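PDB 2HLY: hypothetical protein Atu2299 from Agrobacterium tumefaciens, which is of unknown function but belongs to the DUF2026 family grouped with the papain-like (clan CA) cysteine peptidases, a kinship that need not mean peptidase activity. Local coordinates for residues N28-P31 / A32-S35; F153-W156 / H157-A160. All coordinates share one frame; numbering follows the deposited sequence.

Interaction 1: residues N28-P31 / A32-S35; sequences NADP and ASAS
Ala29 makes the first approach to the helix that begins at Pro31: its methyl group points at the opening turn and lies 4.0 Å from Ala34 N, with the CB atoms of Ala29 and Ala34 at 4.4 Å, a loose apolar contact. Asp30 follows as the N-cap and carries most of the contact. Its CG sits between the backbone N and the carbonyl carbon (chi1 66°), which turns the carboxylate toward Ser33. OD1 of Asp30 receives the amide of Ser33 at 3.0 Å in a nearly straight bond (168°), the N-H coming from above the carboxylate plane, 50° out of it. The other oxygen, Asp30 OD2, takes the hydroxyl of Ser33, whose OG donates from 2.8 Å on the syn side, though somewhat out of the carboxylate plane. Ser33 therefore grips both carboxylate oxygens, one through its backbone and one through its side chain, and fixes the rotation of the group. The main chain of Asp30 adds the first helical bond, with its O 2.8 Å from Ala34 N. Pro31 opens the helix, a place where its missing N-H costs no hydrogen bond, and its O accepts from Ser35 N at 3.0 Å. Ser35 OG in turn bonds to Ala32 O and also to Cys90 N on strand 89-94, tying this first turn to the four-stranded antiparallel sheet. A carboxylate set at the positive end of the dipole of helix 31-50, with two bonds from Ser33, is probably stabilised in its charged form.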
ATOM      1  N   ASN A  28       5.446   3.752  14.016  1.00 27.91           N
ATOM      2  CA  ASN A  28       4.541   2.765  14.612  1.00 27.40           C
ATOM      3  C   ASN A  28       3.058   3.062  14.336  1.00 26.53           C
ATOM      4  O   ASN A  28       2.228   3.113  15.254  1.00 26.80           O
ATOM      5  CB  ASN A  28       4.806   2.579  16.114  1.00 28.19           C
ATOM      6  CG  ASN A  28       4.292   1.242  16.631  1.00 29.86           C
ATOM      7  OD1 ASN A  28       4.274   0.251  15.898  1.00 33.35           O
ATOM      8  ND2 ASN A  28       3.866   1.209  17.895  1.00 32.52           N
ATOM      9  N   ALA A  29       2.746   3.262  13.057  1.00 24.59           N
ATOM     10  CA  ALA A  29       1.386   3.574  12.608  1.00 23.05           C
ATOM     11  C   ALA A  29       0.438   2.391  12.774  1.00 21.87           C
ATOM     12  O   ALA A  29       0.841   1.240  12.613  1.00 22.50           O
ATOM     13  CB  ALA A  29       1.408   4.010  11.149  1.00 22.51           C
ATOM     14  N   ASP A  30      -0.817   2.697  13.097  1.00 21.19           N
ATOM     15  CA  ASP A  30      -1.902   1.711  13.110  1.00 20.02           C
ATOM     16  C   ASP A  30      -2.194   1.267  11.674  1.00 18.77           C
ATOM     17  O   ASP A  30      -1.797   1.958  10.733  1.00 18.35           O
ATOM     18  CB  ASP A  30      -3.165   2.309  13.739  1.00 20.65           C
ATOM     19  CG  ASP A  30      -3.762   3.436  12.897  1.00 22.96           C
ATOM     20  OD1 ASP A  30      -4.600   3.153  12.011  1.00 23.54           O
ATOM     21  OD2 ASP A  30      -3.372   4.609  13.101  1.00 27.03           O
ATOM     22  N   PRO A  31      -2.865   0.109  11.494  1.00 17.68           N
ATOM     23  CA  PRO A  31      -3.145  -0.398  10.133  1.00 16.75           C
ATOM     24  C   PRO A  31      -3.815   0.583   9.162  1.00 15.54           C
ATOM     25  O   PRO A  31      -3.472   0.599   7.963  1.00 14.44           O
ATOM     26  CB  PRO A  31      -4.077  -1.590  10.392  1.00 17.54           C
ATOM     27  CG  PRO A  31      -3.666  -2.079  11.747  1.00 18.72           C
ATOM     28  CD  PRO A  31      -3.348  -0.833  12.530  1.00 18.00           C
ATOM     29  N   ALA A  32      -4.778   1.367   9.642  1.00 14.30           N
ATOM     30  CA  ALA A  32      -5.476   2.297   8.748  1.00 13.67           C
ATOM     31  C   ALA A  32      -4.535   3.388   8.275  1.00 13.53           C
ATOM     32  O   ALA A  32      -4.462   3.663   7.063  1.00 13.73           O
ATOM     33  CB  ALA A  32      -6.733   2.900   9.409  1.00 14.61           C
ATOM     34  N   SER A  33      -3.810   3.998   9.218  1.00 13.38           N
ATOM     35  CA  SER A  33      -2.833   5.026   8.858  1.00 13.49           C
ATOM     36  C   SER A  33      -1.751   4.433   7.961  1.00 12.13           C
ATOM     37  O   SER A  33      -1.395   5.025   6.953  1.00 11.70           O
ATOM     38  CB  SER A  33      -2.213   5.677  10.087  1.00 14.10           C
ATOM     39  OG  SER A  33      -3.234   6.266  10.868  1.00 19.61           O
ATOM     40  N   ALA A  34      -1.254   3.255   8.310  1.00 11.63           N
ATOM     41  CA  ALA A  34      -0.253   2.607   7.444  1.00 10.55           C
ATOM     42  C   ALA A  34      -0.758   2.517   5.995  1.00 10.16           C
ATOM     43  O   ALA A  34      -0.021   2.844   5.051  1.00 10.27           O
ATOM     44  CB  ALA A  34       0.134   1.257   7.985  1.00 11.58           C
ATOM     45  N   SER A  35      -2.010   2.089   5.810  1.00 10.12           N
ATOM     46  CA  SER A  35      -2.542   1.929   4.441  1.00  9.98           C
ATOM     47  C   SER A  35      -2.611   3.278   3.729  1.00  9.80           C
ATOM     48  O   SER A  35      -2.438   3.344   2.509  1.00  9.51           O
ATOM     49  CB  SER A  35      -3.921   1.247   4.438  1.00 11.31           C
ATOM     50  OG  SER A  35      -4.937   2.163   4.803  1.00 12.87           O
TER

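Interaction 2: residues F153-W156 / H157-A160; sequences FADW and HKQA
Asp155 and Lys158 run side by side in the same direction, and their ends join in a salt bridge of 2.8 Å between Asp155 OD1 and Lys158 NZ. The ammonium group comes to the oxygen from above the carboxylate plane, 60° out of it. Lys158 gets there with CG beside its backbone N (chi1 -54°) and a chain that is extended beyond. The Gln159 amide bonds to the main chain instead: its NE2 donates to Asp155 O at 3.0 Å, while Lys158 N reaches that same oxygen at 3.2 Å from the opposite face of the carbonyl plane. Two donors thus grip Asp155 O, neither on a lone pair. The amide plane of Gln159 stands 68° from the indole of Trp156, and its NE2 lies 4.0 Å from Trp156 CD1. In the main chain, Trp156 O accepts from Gln159 N at 3.1 Å, closing a short turn. On the His157 ring, Lys158 CG lies over one face, offset toward the rim, and the edge carries CD2 at 3.0 Å from Ala154 O, near the ring plane. One water bridges Phe153 O to His157 N, spanning two groups too far apart to bond directly. Phe153 and Trp156 also meet, CD1 of Phe153 lying 3.6 Å above one face of the indole, again offset toward the rim. The whole turn is a surface linker between helices 146-152 and 160-172, and its aromatic side faces helix 31-50: Phe153 and Trp156 touch Met36 and Thr40, and the ring of Trp156 meets that of Tyr37.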
ATOM      1  N   PHE A 153      -8.073  12.063   5.334  1.00 13.28           N
ATOM      2  CA  PHE A 153      -6.889  12.788   4.852  1.00 13.54           C
ATOM      3  C   PHE A 153      -6.933  14.294   5.114  1.00 14.98           C
ATOM      4  O   PHE A 153      -5.996  15.026   4.751  1.00 15.40           O
ATOM      5  CB  PHE A 153      -6.733  12.533   3.356  1.00 12.91           C
ATOM      6  CG  PHE A 153      -6.144  11.189   3.029  1.00 13.05           C
ATOM      7  CD1 PHE A 153      -4.790  10.965   3.171  1.00 13.75           C
ATOM      8  CD2 PHE A 153      -6.949  10.148   2.568  1.00 13.09           C
ATOM      9  CE1 PHE A 153      -4.247   9.718   2.864  1.00 12.84           C
ATOM     10  CE2 PHE A 153      -6.407   8.893   2.255  1.00 12.59           C
ATOM     11  CZ  PHE A 153      -5.053   8.693   2.399  1.00 12.21           C
ATOM     12  N   ALA A 154      -7.999  14.755   5.765  1.00 16.44           N
ATOM     13  CA  ALA A 154      -8.286  16.197   5.855  1.00 18.23           C
ATOM     14  C   ALA A 154      -7.145  17.036   6.436  1.00 19.62           C
ATOM     15  O   ALA A 154      -6.957  18.183   6.018  1.00 21.02           O
ATOM     16  CB  ALA A 154      -9.589  16.445   6.627  1.00 17.80           C
ATOM     17  N   ASP A 155      -6.381  16.466   7.364  1.00 20.25           N
ATOM     18  CA  ASP A 155      -5.332  17.234   8.059  1.00 21.66           C
ATOM     19  C   ASP A 155      -3.937  16.984   7.495  1.00 21.84           C
ATOM     20  O   ASP A 155      -2.957  17.568   7.972  1.00 21.40           O
ATOM     21  CB  ASP A 155      -5.338  16.925   9.564  1.00 22.70           C
ATOM     22  CG  ASP A 155      -6.601  17.416  10.268  1.00 25.93           C
ATOM     23  OD1 ASP A 155      -7.195  18.420   9.810  1.00 29.66           O
ATOM     24  OD2 ASP A 155      -7.002  16.792  11.279  1.00 30.37           O
ATOM     25  N   TRP A 156      -3.842  16.118   6.488  1.00 21.37           N
ATOM     26  CA  TRP A 156      -2.536  15.742   5.936  1.00 21.65           C
ATOM     27  C   TRP A 156      -1.759  16.898   5.304  1.00 23.21           C
ATOM     28  O   TRP A 156      -0.531  16.954   5.434  1.00 23.76           O
ATOM     29  CB  TRP A 156      -2.677  14.577   4.955  1.00 20.64           C
ATOM     30  CG  TRP A 156      -2.606  13.249   5.638  1.00 19.05           C
ATOM     31  CD1 TRP A 156      -3.168  12.911   6.838  1.00 18.38           C
ATOM     32  CD2 TRP A 156      -1.928  12.072   5.167  1.00 18.66           C
ATOM     33  NE1 TRP A 156      -2.886  11.596   7.145  1.00 18.83           N
ATOM     34  CE2 TRP A 156      -2.121  11.062   6.136  1.00 19.03           C
ATOM     35  CE3 TRP A 156      -1.180  11.775   4.019  1.00 19.70           C
ATOM     36  CZ2 TRP A 156      -1.578   9.772   5.998  1.00 20.26           C
ATOM     37  CZ3 TRP A 156      -0.638  10.494   3.886  1.00 18.59           C
ATOM     38  CH2 TRP A 156      -0.847   9.513   4.867  1.00 19.28           C
ATOM     39  N   HIS A 157      -2.465  17.798   4.619  1.00 24.94           N
ATOM     40  CA  HIS A 157      -1.833  18.968   3.970  1.00 26.64           C
ATOM     41  C   HIS A 157      -1.150  19.917   4.973  1.00 27.32           C
ATOM     42  O   HIS A 157      -0.203  20.624   4.607  1.00 28.06           O
ATOM     43  CB  HIS A 157      -2.848  19.744   3.121  1.00 27.01           C
ATOM     44  CG  HIS A 157      -3.908  20.428   3.927  1.00 27.70           C
ATOM     45  ND1 HIS A 157      -3.867  21.774   4.226  1.00 29.92           N
ATOM     46  CD2 HIS A 157      -5.034  19.951   4.508  1.00 29.03           C
ATOM     47  CE1 HIS A 157      -4.918  22.094   4.959  1.00 29.23           C
ATOM     48  NE2 HIS A 157      -5.644  21.006   5.143  1.00 29.42           N
ATOM     49  N   LYS A 158      -1.627  19.920   6.222  1.00 27.44           N
ATOM     50  CA  LYS A 158      -1.069  20.756   7.301  1.00 27.75           C
ATOM     51  C   LYS A 158       0.205  20.181   7.910  1.00 27.31           C
ATOM     52  O   LYS A 158       0.815  20.801   8.794  1.00 27.72           O
ATOM     53  CB  LYS A 158      -2.051  20.882   8.464  1.00 28.11           C
ATOM     54  CG  LYS A 158      -3.438  21.365   8.153  1.00 30.14           C
ATOM     55  CD  LYS A 158      -4.215  21.374   9.457  1.00 33.44           C
ATOM     56  CE  LYS A 158      -5.707  21.278   9.248  1.00 35.29           C
ATOM     57  NZ  LYS A 158      -6.381  20.985  10.549  1.00 37.34           N
ATOM     58  N   GLN A 159       0.573  18.975   7.490  1.00 26.46           N
ATOM     59  CA  GLN A 159       1.683  18.274   8.109  1.00 25.74           C
ATOM     60  C   GLN A 159       2.826  18.192   7.108  1.00 24.92           C
ATOM     61  O   GLN A 159       2.889  17.268   6.295  1.00 24.60           O
ATOM     62  CB  GLN A 159       1.249  16.885   8.585  1.00 25.95           C
ATOM     63  CG  GLN A 159       0.063  16.915   9.543  1.00 26.60           C
ATOM     64  CD  GLN A 159      -0.505  15.535   9.823  1.00 27.33           C
ATOM     65  OE1 GLN A 159       0.219  14.622  10.223  1.00 31.35           O
ATOM     66  NE2 GLN A 159      -1.810  15.380   9.623  1.00 28.03           N
ATOM     67  N   ALA A 160       3.730  19.164   7.180  1.00 23.63           N
ATOM     68  CA  ALA A 160       4.817  19.298   6.204  1.00 22.30           C
ATOM     69  C   ALA A 160       5.702  18.057   6.113  1.00 21.30           C
ATOM     70  O   ALA A 160       6.229  17.744   5.033  1.00 20.55           O
ATOM     71  CB  ALA A 160       5.661  20.533   6.519  1.00 22.79           C
TER
HETATM   72  O   HOH W   1      -4.915  17.084   3.122  1.00 31.87           O
HETATM   73  O   HOH W   2       1.919  16.861   4.085  1.00 27.30           O

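Interactions 1 and 2 come together at helix 31-50, though they do not touch: their centres are about 15 Å apart and their nearest atoms about 5 Å. Residues 28-35 span the loop end, the N-cap Asp30 and the first turn of that helix, whereas residues 153-160 lie against its following turns. Interaction 1 is partly buried, its centre about 10 Å from that of the chain, and interaction 2 is a surface contact, its centre about 19 Å away from the same point. Each pairs an aspartate with a residue three positions later, a serine in one case and a lysine in the other. No ligand or established active site is known to relate them.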